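Local coordinates for protein 2-oxoglutarate dehydrogenase E3 component (Thermus thermophilus, PDB 2YQU) that probably reoxidises protein-bound dihydrolipoyl groups at the expense of NAD+, through a bound FAD and a redox-active disulfide, at residues P47-L52 / V339-P344; D207-R212 / V365-Y370; P337-V340 / I346-V349. One frame throughout, in Å; residues are numbered along the deposited sequence.

Contact 1 of 3, residues P47-L52 / V339-P344; sequences PSKALL and VVYTHP. With FAD (flavin-adenine dinucleotide), chain D.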
loop_
_atom_site.group_PDB
_atom_site.type_symbol
_atom_site.label_atom_id
_atom_site.label_comp_id
_atom_site.label_asym_id
_atom_site.label_seq_id
_atom_site.Cartn_x
_atom_site.Cartn_y
_atom_site.Cartn_z
ATOM N N PRO A 47 4.052 18.474 7.058
ATOM C CA PRO A 47 5.490 18.623 7.346
ATOM C C PRO A 47 6.084 17.400 8.058
ATOM O O PRO A 47 7.220 17.035 7.743
ATOM C CB PRO A 47 5.558 19.884 8.217
ATOM C CG PRO A 47 4.181 20.041 8.775
ATOM C CD PRO A 47 3.248 19.522 7.716
ATOM N N SER A 48 5.332 16.760 8.955
ATOM C CA SER A 48 5.860 15.622 9.705
ATOM C C SER A 48 6.092 14.442 8.773
ATOM O O SER A 48 7.118 13.771 8.877
ATOM C CB SER A 48 4.971 15.229 10.892
ATOM O OG SER A 48 3.639 14.956 10.501
ATOM N N LYS A 49 5.160 14.201 7.850
ATOM C CA LYS A 49 5.350 13.108 6.884
ATOM C C LYS A 49 6.482 13.399 5.898
ATOM O O LYS A 49 7.201 12.482 5.507
ATOM C CB LYS A 49 4.040 12.721 6.181
ATOM C CG LYS A 49 3.368 11.473 6.802
ATOM C CD LYS A 49 3.357 11.512 8.352
ATOM C CE LYS A 49 2.140 12.134 8.929
ATOM N NZ LYS A 49 2.268 12.388 10.433
ATOM N N ALA A 50 6.665 14.661 5.525
ATOM C CA ALA A 50 7.820 15.063 4.705
ATOM C C ALA A 50 9.129 14.666 5.396
ATOM O O ALA A 50 10.011 14.050 4.781
ATOM C CB ALA A 50 7.789 16.565 4.421
ATOM N N LEU A 51 9.223 14.957 6.685
ATOM C CA LEU A 51 10.411 14.639 7.461
ATOM C C LEU A 51 10.558 13.138 7.649
ATOM O O LEU A 51 11.653 12.618 7.571
ATOM C CB LEU A 51 10.385 15.320 8.832
ATOM C CG LEU A 51 10.574 16.844 8.828
ATOM C CD1 LEU A 51 10.504 17.344 10.254
ATOM C CD2 LEU A 51 11.881 17.282 8.189
ATOM N N LEU A 52 9.452 12.445 7.888
ATOM C CA LEU A 52 9.501 11.004 8.111
ATOM C C LEU A 52 9.913 10.227 6.856
ATOM O O LEU A 52 10.730 9.304 6.933
ATOM C CB LEU A 52 8.153 10.486 8.617
ATOM C CG LEU A 52 7.891 10.775 10.100
ATOM C CD1 LEU A 52 6.402 10.756 10.388
ATOM C CD2 LEU A 52 8.634 9.774 10.994
ATOM N N VAL A 339 -2.995 5.685 12.020
ATOM C CA VAL A 339 -1.698 5.210 11.539
ATOM C C VAL A 339 -0.558 6.025 12.138
ATOM O O VAL A 339 -0.690 7.224 12.345
ATOM C CB VAL A 339 -1.614 5.293 9.990
ATOM C CG1 VAL A 339 -0.343 4.625 9.465
ATOM C CG2 VAL A 339 -2.851 4.672 9.363
ATOM N N VAL A 340 0.554 5.353 12.407
ATOM C CA VAL A 340 1.790 5.980 12.840
ATOM C C VAL A 340 2.798 5.793 11.714
ATOM O O VAL A 340 3.054 4.661 11.298
ATOM C CB VAL A 340 2.333 5.312 14.118
ATOM C CG1 VAL A 340 3.564 6.049 14.630
ATOM C CG2 VAL A 340 1.239 5.219 15.195
ATOM N N TYR A 341 3.379 6.886 11.229
ATOM C CA TYR A 341 4.152 6.875 9.973
ATOM C C TYR A 341 5.667 6.748 10.183
ATOM O O TYR A 341 6.481 7.278 9.422
ATOM C CB TYR A 341 3.785 8.094 9.142
ATOM C CG TYR A 341 2.358 7.996 8.666
ATOM C CD1 TYR A 341 1.353 8.769 9.232
ATOM C CD2 TYR A 341 2.002 7.062 7.702
ATOM C CE1 TYR A 341 0.028 8.646 8.806
ATOM C CE2 TYR A 341 0.689 6.934 7.281
ATOM C CZ TYR A 341 -0.284 7.741 7.822
ATOM O OH TYR A 341 -1.580 7.580 7.389
ATOM N N THR A 342 6.013 6.003 11.220
ATOM C CA THR A 342 7.363 5.514 11.441
ATOM C C THR A 342 7.635 4.374 10.456
ATOM O O THR A 342 6.806 4.049 9.614
ATOM C CB THR A 342 7.489 5.010 12.898
ATOM O OG1 THR A 342 6.366 4.178 13.214
ATOM C CG2 THR A 342 7.399 6.171 13.911
ATOM N N HIS A 343 8.821 3.797 10.534
ATOM C CA HIS A 343 9.127 2.547 9.843
ATOM C C HIS A 343 9.658 1.595 10.905
ATOM O O HIS A 343 10.720 1.839 11.466
ATOM C CB HIS A 343 10.154 2.751 8.728
ATOM C CG HIS A 343 10.521 1.488 8.009
ATOM N ND1 HIS A 343 10.086 1.205 6.730
ATOM C CD2 HIS A 343 11.275 0.432 8.391
ATOM C CE1 HIS A 343 10.560 0.029 6.358
ATOM N NE2 HIS A 343 11.283 -0.462 7.348
ATOM N N PRO A 344 8.929 0.526 11.220
ATOM C CA PRO A 344 7.695 0.121 10.533
ATOM C C PRO A 344 6.524 1.056 10.821
ATOM O O PRO A 344 6.551 1.766 11.820
ATOM C CB PRO A 344 7.414 -1.251 11.147
ATOM C CG PRO A 344 8.004 -1.177 12.508
ATOM C CD PRO A 344 9.253 -0.376 12.334
HETATM P PA FAD D . -7.222 22.135 12.558
HETATM O O1A FAD D . -6.430 22.379 13.788
HETATM O O2A FAD D . -6.436 21.396 11.468
HETATM O O5B FAD D . -7.792 23.532 12.024
HETATM C C5B FAD D . -8.343 24.454 12.932
HETATM C C4B FAD D . -8.106 25.836 12.362
HETATM O O4B FAD D . -8.982 26.734 13.013
HETATM C C3B FAD D . -6.688 26.344 12.605
HETATM O O3B FAD D . -6.068 26.663 11.379
HETATM C C2B FAD D . -6.868 27.583 13.461
HETATM O O2B FAD D . -5.976 28.613 13.096
HETATM C C1B FAD D . -8.315 27.963 13.195
HETATM N N9A FAD D . -9.033 28.668 14.261
HETATM C C8A FAD D . -9.217 28.284 15.564
HETATM N N7A FAD D . -9.993 29.195 16.180
HETATM C C5A FAD D . -10.308 30.160 15.285
HETATM C C6A FAD D . -11.066 31.324 15.372
HETATM N N6A FAD D . -11.790 31.628 16.447
HETATM N N1A FAD D . -11.191 32.092 14.244
HETATM C C2A FAD D . -10.604 31.758 13.048
HETATM N N3A FAD D . -9.862 30.599 12.968
HETATM C C4A FAD D . -9.718 29.833 14.074
HETATM N N1 FAD D . -3.574 13.625 11.757
HETATM C C2 FAD D . -3.677 12.591 10.852
HETATM O O2 FAD D . -4.778 12.132 10.530
HETATM N N3 FAD D . -2.541 12.057 10.300
HETATM C C4 FAD D . -1.298 12.537 10.647
HETATM O O4 FAD D . -0.350 12.162 9.978
HETATM C C4X FAD D . -1.173 13.588 11.555
HETATM N N5 FAD D . 0.074 14.080 11.909
HETATM C C5X FAD D . 0.157 15.133 12.817
HETATM C C6 FAD D . 1.416 15.625 13.173
HETATM C C7 FAD D . 1.521 16.683 14.087
HETATM C C7M FAD D . 2.886 17.255 14.366
HETATM C C8 FAD D . 0.373 17.245 14.636
HETATM C C8M FAD D . 0.425 18.567 15.359
HETATM C C9 FAD D . -0.882 16.749 14.282
HETATM C C9A FAD D . -0.997 15.685 13.378
HETATM N N10 FAD D . -2.249 15.173 13.028
HETATM C C10 FAD D . -2.327 14.131 12.116
HETATM C "C1'" FAD D . -3.525 15.636 13.683
HETATM C "C2'" FAD D . -4.209 16.634 12.745
HETATM O "O2'" FAD D . -3.359 17.741 12.488
HETATM C "C3'" FAD D . -5.564 17.091 13.274
HETATM O "O3'" FAD D . -6.350 15.962 13.609
HETATM C "C4'" FAD D . -6.316 17.901 12.224
HETATM O "O4'" FAD D . -5.567 19.029 11.844
HETATM C "C5'" FAD D . -7.702 18.303 12.741
HETATM O "O5'" FAD D . -8.357 19.118 11.795
HETATM P P FAD D . -9.409 20.237 12.269
HETATM O O1P FAD D . -10.026 20.865 11.062
HETATM O O2P FAD D . -10.376 19.685 13.300
HETATM O O3P FAD D . -8.550 21.363 13.044
#
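The phenol ring of Y341 has CG1 of V339 on one face, 3.3 Å above the plane and displaced toward the rim, while the bent chain of K49 and flavin O4 approach the ring obliquely. K49 and Y341 cross at about a right angle: K49 CD lies 3.5 Å from Y341 CB, and K49 CE lies 3.5 Å from Y341 CD1. Turns at chi2 (44°) and chi3 (91°) fold the lysine back toward the flavin, where NZ donates to FAD N5 at 3.1 Å. The same nitrogen donates to S48 OG at 2.9 Å and pairs with the carboxylate of E181, whose other oxygen accepts from the backbone N of Y341. One glutamate thus ties the lysine and the tyrosine backbone together. L52 adds an apolar touch, its CD1 3.9 Å from Y341 CB. A methionine in place of K49 would probably leave E181 without its countercharge and flavin N5 without this donor. P435 of the second subunit packs on K49, and R375 of that subunit on Y341. Helix 45-63 starts at C45 of the redox-active disulfide. E181 and V339 are NAD+-binding residues of this protein, consistent with the nicotinamide approaching here, and a lysine-glutamate pair beside N5 is characteristic of the flavin site of pyridine nucleotide-disulfide oxidoreductases.

Contact 2 of 3, residues D207-R212 / V365-Y370; sequences DLEVSR and VGKFPY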
loop_
_atom_site.group_PDB
_atom_site.type_symbol
_atom_site.label_atom_id
_atom_site.label_comp_id
_atom_site.label_asym_id
_atom_site.label_seq_id
_atom_site.Cartn_x
_atom_site.Cartn_y
_atom_site.Cartn_z
ATOM N N ASP A 207 -4.159 -1.198 19.508
ATOM C CA ASP A 207 -4.346 -2.481 20.169
ATOM C C ASP A 207 -3.128 -2.778 21.030
ATOM O O ASP A 207 -2.002 -2.492 20.629
ATOM C CB ASP A 207 -4.528 -3.556 19.107
ATOM C CG ASP A 207 -4.839 -4.919 19.679
ATOM O OD1 ASP A 207 -3.897 -5.658 19.996
ATOM O OD2 ASP A 207 -5.998 -5.355 19.814
ATOM N N LEU A 208 -3.359 -3.340 22.214
ATOM C CA LEU A 208 -2.295 -3.510 23.202
ATOM C C LEU A 208 -1.137 -4.311 22.631
ATOM O O LEU A 208 0.011 -3.986 22.881
ATOM C CB LEU A 208 -2.818 -4.190 24.475
ATOM C CG LEU A 208 -2.936 -3.382 25.769
ATOM C CD1 LEU A 208 -3.587 -2.035 25.553
ATOM C CD2 LEU A 208 -3.719 -4.173 26.823
ATOM N N GLU A 209 -1.449 -5.358 21.874
ATOM C CA GLU A 209 -0.421 -6.184 21.226
ATOM C C GLU A 209 0.503 -5.353 20.324
ATOM O O GLU A 209 1.718 -5.532 20.313
ATOM C CB GLU A 209 -1.092 -7.282 20.397
ATOM C CG GLU A 209 -0.292 -8.560 20.259
ATOM C CD GLU A 209 -1.168 -9.733 19.875
ATOM O OE1 GLU A 209 -1.897 -9.622 18.866
ATOM O OE2 GLU A 209 -1.127 -10.773 20.585
ATOM N N VAL A 210 -0.102 -4.440 19.572
ATOM C CA VAL A 210 0.617 -3.559 18.657
ATOM C C VAL A 210 1.462 -2.528 19.414
ATOM O O VAL A 210 2.599 -2.271 19.044
ATOM C CB VAL A 210 -0.387 -2.873 17.704
ATOM C CG1 VAL A 210 0.265 -1.775 16.896
ATOM C CG2 VAL A 210 -1.005 -3.906 16.784
ATOM N N SER A 211 0.902 -1.941 20.469
ATOM C CA SER A 211 1.650 -1.047 21.360
ATOM C C SER A 211 2.899 -1.731 21.906
ATOM O O SER A 211 3.990 -1.169 21.884
ATOM C CB SER A 211 0.765 -0.595 22.526
ATOM O OG SER A 211 -0.157 0.397 22.113
ATOM N N ARG A 212 2.738 -2.968 22.362
ATOM C CA ARG A 212 3.859 -3.726 22.919
ATOM C C ARG A 212 4.915 -3.983 21.855
ATOM O O ARG A 212 6.106 -3.831 22.107
ATOM C CB ARG A 212 3.385 -5.051 23.516
ATOM C CG ARG A 212 2.702 -4.908 24.855
ATOM C CD ARG A 212 2.620 -6.191 25.670
ATOM N NE ARG A 212 1.492 -6.112 26.597
ATOM C CZ ARG A 212 0.229 -6.401 26.289
ATOM N NH1 ARG A 212 -0.102 -6.852 25.081
ATOM N NH2 ARG A 212 -0.712 -6.264 27.212
ATOM N N VAL A 365 -9.475 -14.444 16.370
ATOM C CA VAL A 365 -8.251 -13.739 16.030
ATOM C C VAL A 365 -7.556 -14.489 14.901
ATOM O O VAL A 365 -7.345 -15.705 14.987
ATOM C CB VAL A 365 -7.320 -13.651 17.256
ATOM C CG1 VAL A 365 -5.962 -13.080 16.879
ATOM C CG2 VAL A 365 -7.974 -12.817 18.372
ATOM N N GLY A 366 -7.223 -13.760 13.840
ATOM C CA GLY A 366 -6.402 -14.269 12.757
ATOM C C GLY A 366 -5.162 -13.403 12.642
ATOM O O GLY A 366 -5.261 -12.188 12.613
ATOM N N LYS A 367 -3.994 -14.024 12.571
ATOM C CA LYS A 367 -2.740 -13.293 12.568
ATOM C C LYS A 367 -1.771 -13.911 11.566
ATOM O O LYS A 367 -1.582 -15.129 11.540
ATOM C CB LYS A 367 -2.136 -13.292 13.977
ATOM C CG LYS A 367 -0.909 -12.433 14.143
ATOM C CD LYS A 367 -0.654 -12.161 15.623
ATOM C CE LYS A 367 0.803 -11.894 15.908
ATOM N NZ LYS A 367 1.038 -11.774 17.380
ATOM N N PHE A 368 -1.179 -13.061 10.730
ATOM C CA PHE A 368 -0.169 -13.483 9.772
ATOM C C PHE A 368 1.065 -12.587 9.903
ATOM O O PHE A 368 0.954 -11.354 9.878
ATOM C CB PHE A 368 -0.723 -13.435 8.353
ATOM C CG PHE A 368 0.091 -14.206 7.373
ATOM C CD1 PHE A 368 -0.050 -15.585 7.279
ATOM C CD2 PHE A 368 1.017 -13.571 6.555
ATOM C CE1 PHE A 368 0.705 -16.301 6.383
ATOM C CE2 PHE A 368 1.761 -14.288 5.640
ATOM C CZ PHE A 368 1.612 -15.657 5.560
ATOM N N PRO A 369 2.235 -13.195 10.069
ATOM C CA PRO A 369 3.468 -12.436 10.295
ATOM C C PRO A 369 4.150 -12.043 8.997
ATOM O O PRO A 369 4.069 -12.785 8.011
ATOM C CB PRO A 369 4.340 -13.436 11.042
ATOM C CG PRO A 369 3.952 -14.752 10.442
ATOM C CD PRO A 369 2.494 -14.649 10.052
ATOM N N TYR A 370 4.828 -10.896 9.012
ATOM C CA TYR A 370 5.649 -10.450 7.887
ATOM C C TYR A 370 6.745 -11.459 7.537
ATOM O O TYR A 370 7.210 -11.496 6.402
ATOM C CB TYR A 370 6.304 -9.099 8.189
ATOM C CG TYR A 370 5.488 -7.880 7.801
ATOM C CD1 TYR A 370 5.954 -6.989 6.844
ATOM C CD2 TYR A 370 4.263 -7.608 8.406
ATOM C CE1 TYR A 370 5.229 -5.858 6.495
ATOM C CE2 TYR A 370 3.531 -6.486 8.059
ATOM C CZ TYR A 370 4.010 -5.619 7.100
ATOM O OH TYR A 370 3.288 -4.501 6.773
#
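E209 in the first turn of helix 208-221 faces K367 on strand 363-369, an outer strand of the antiparallel sheet of the dimerisation domain, so this surface contact reaches from a helix of the nucleotide-binding part to the far rim of that sheet. The helix opens with an N-cap: D207 OD1 accepts from the backbone N of E209 at 3.1 Å. That bond is bent, with 137° at the hydrogen, and the donor stands above the carboxylate plane. D207 OD2 is taken by the backbone N of E353, which fastens the cap to the start of helix 353-359.

The two charged chains come from opposite directions. E209 leaves the helix with CG anti to its backbone N (chi1 -150°), and K367 is extended all the way to its ammonium group, so their ends span a backbone separation of 11.4 Å between the CA atoms of E209 and K367. The resulting salt bridge is long, and probably weak. The stronger partner of E209 OE1 is K387 on the neighbouring strand 385-391, which also pairs with D207 OD1 and so joins the cap residue to the glutamate. K367 has a second partner of its own, a cation-pi contact with F385. Both E209 and K367 touch a crystal neighbour, which may influence their poses. Rather than lining up with one oxygen, K367 NZ sits over the flat side of the carboxylate, 3.9 Å from E209 CD and equally far from OE1.

Contact 3 of 3, residues P337-V340 / I346-V349; sequences PSVV and IAAV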
loop_
_atom_site.group_PDB
_atom_site.type_symbol
_atom_site.label_atom_id
_atom_site.label_comp_id
_atom_site.label_asym_id
_atom_site.label_seq_id
_atom_site.Cartn_x
_atom_site.Cartn_y
_atom_site.Cartn_z
ATOM N N PRO A 337 -9.119 4.551 9.854
ATOM C CA PRO A 337 -7.815 4.070 10.322
ATOM C C PRO A 337 -7.047 5.113 11.111
ATOM O O PRO A 337 -7.193 6.318 10.881
ATOM C CB PRO A 337 -7.071 3.770 9.026
ATOM C CG PRO A 337 -7.650 4.694 8.046
ATOM C CD PRO A 337 -9.092 4.851 8.411
ATOM N N SER A 338 -6.245 4.634 12.052
ATOM C CA SER A 338 -5.292 5.464 12.765
ATOM C C SER A 338 -3.918 4.863 12.503
ATOM O O SER A 338 -3.708 3.670 12.719
ATOM C CB SER A 338 -5.618 5.494 14.255
ATOM O OG SER A 338 -4.663 6.269 14.959
ATOM N N VAL A 339 -2.995 5.685 12.020
ATOM C CA VAL A 339 -1.698 5.210 11.539
ATOM C C VAL A 339 -0.558 6.025 12.138
ATOM O O VAL A 339 -0.690 7.224 12.345
ATOM C CB VAL A 339 -1.614 5.293 9.990
ATOM C CG1 VAL A 339 -0.343 4.625 9.465
ATOM C CG2 VAL A 339 -2.851 4.672 9.363
ATOM N N VAL A 340 0.554 5.353 12.407
ATOM C CA VAL A 340 1.790 5.980 12.840
ATOM C C VAL A 340 2.798 5.793 11.714
ATOM O O VAL A 340 3.054 4.661 11.298
ATOM C CB VAL A 340 2.333 5.312 14.118
ATOM C CG1 VAL A 340 3.564 6.049 14.630
ATOM C CG2 VAL A 340 1.239 5.219 15.195
ATOM N N ILE A 346 2.595 1.584 12.019
ATOM C CA ILE A 346 1.790 1.001 13.079
ATOM C C ILE A 346 0.374 1.467 12.792
ATOM O O ILE A 346 0.163 2.649 12.512
ATOM C CB ILE A 346 2.292 1.515 14.449
ATOM C CG1 ILE A 346 3.813 1.305 14.585
ATOM C CG2 ILE A 346 1.557 0.852 15.576
ATOM C CD1 ILE A 346 4.442 2.032 15.728
ATOM N N ALA A 347 -0.604 0.579 12.841
ATOM C CA ALA A 347 -1.971 0.997 12.513
ATOM C C ALA A 347 -3.085 0.225 13.215
ATOM O O ALA A 347 -2.903 -0.897 13.671
ATOM C CB ALA A 347 -2.177 0.968 11.011
ATOM N N ALA A 348 -4.245 0.868 13.277
ATOM C CA ALA A 348 -5.454 0.296 13.846
ATOM C C ALA A 348 -6.668 0.792 13.083
ATOM O O ALA A 348 -6.747 1.948 12.698
ATOM C CB ALA A 348 -5.590 0.675 15.299
ATOM N N VAL A 349 -7.618 -0.095 12.874
ATOM C CA VAL A 349 -8.913 0.288 12.349
ATOM C C VAL A 349 -9.981 -0.574 13.019
ATOM O O VAL A 349 -9.757 -1.754 13.321
ATOM C CB VAL A 349 -8.967 0.221 10.792
ATOM C CG1 VAL A 349 -8.797 -1.185 10.295
ATOM C CG2 VAL A 349 -10.259 0.831 10.265
#
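V340 and I346 form a hydrogen-bonded pair in an antiparallel beta hairpin, strands 338-340 and 345-350, at one edge of the dimerisation domain's sheet within this chain; their side chains lie side by side, pointing the same way. V340 CB lies 3.8 Å from both I346 CB and I346 O. Its CG2, beside the backbone N because CG1 takes the anti position (chi1 -175°), is 3.9 Å from the same two atoms. V177 and E181 of helix 177-188 cover this side chain further, while I346 packs on V210, A214 and F218 of helix 208-221. On the other face V339 and A347 make the non-hydrogen-bonded pair, V339 CG2 4.1 Å from A347 CB, with V407 and L411 of helix 407-419 against the alanine. V339 is also an NAD+-binding residue of this protein, though no NAD+ is bound to this chain. At the open end P337 CB meets V349 CB at 4.4 Å, and A433 of the second subunit packs on P337 and V339.

S338 and A348 bond reciprocally, the shorter link running from S338 N to A348 O at 2.8 Å. At the V340 pair V340 N reaches I346 O at 2.7 Å, whereas I346 N lies 3.2 Å from V340 O.

In the fold
From the N terminus, the chain passes through helix 45-63, whose start waits almost three hundred residues for contact 1 to bring the 339-344 segment back to it. In between, the chain enters helix 208-221, and contact 2 is completed only at strand 363-369, so these two long closures cross. Contact 3 is a short hairpin lying wholly within the span of contact 2; its first strand runs straight into contact 1, with V339 and V340 serving both. Contacts 2 and 3 also meet in space, where helix 208-221 packs against the hairpin. Together they tie the flavin site and helix 208-221 to opposite edges, within this chain, of the dimerisation-domain sheet, strands 338-340 and 363-369.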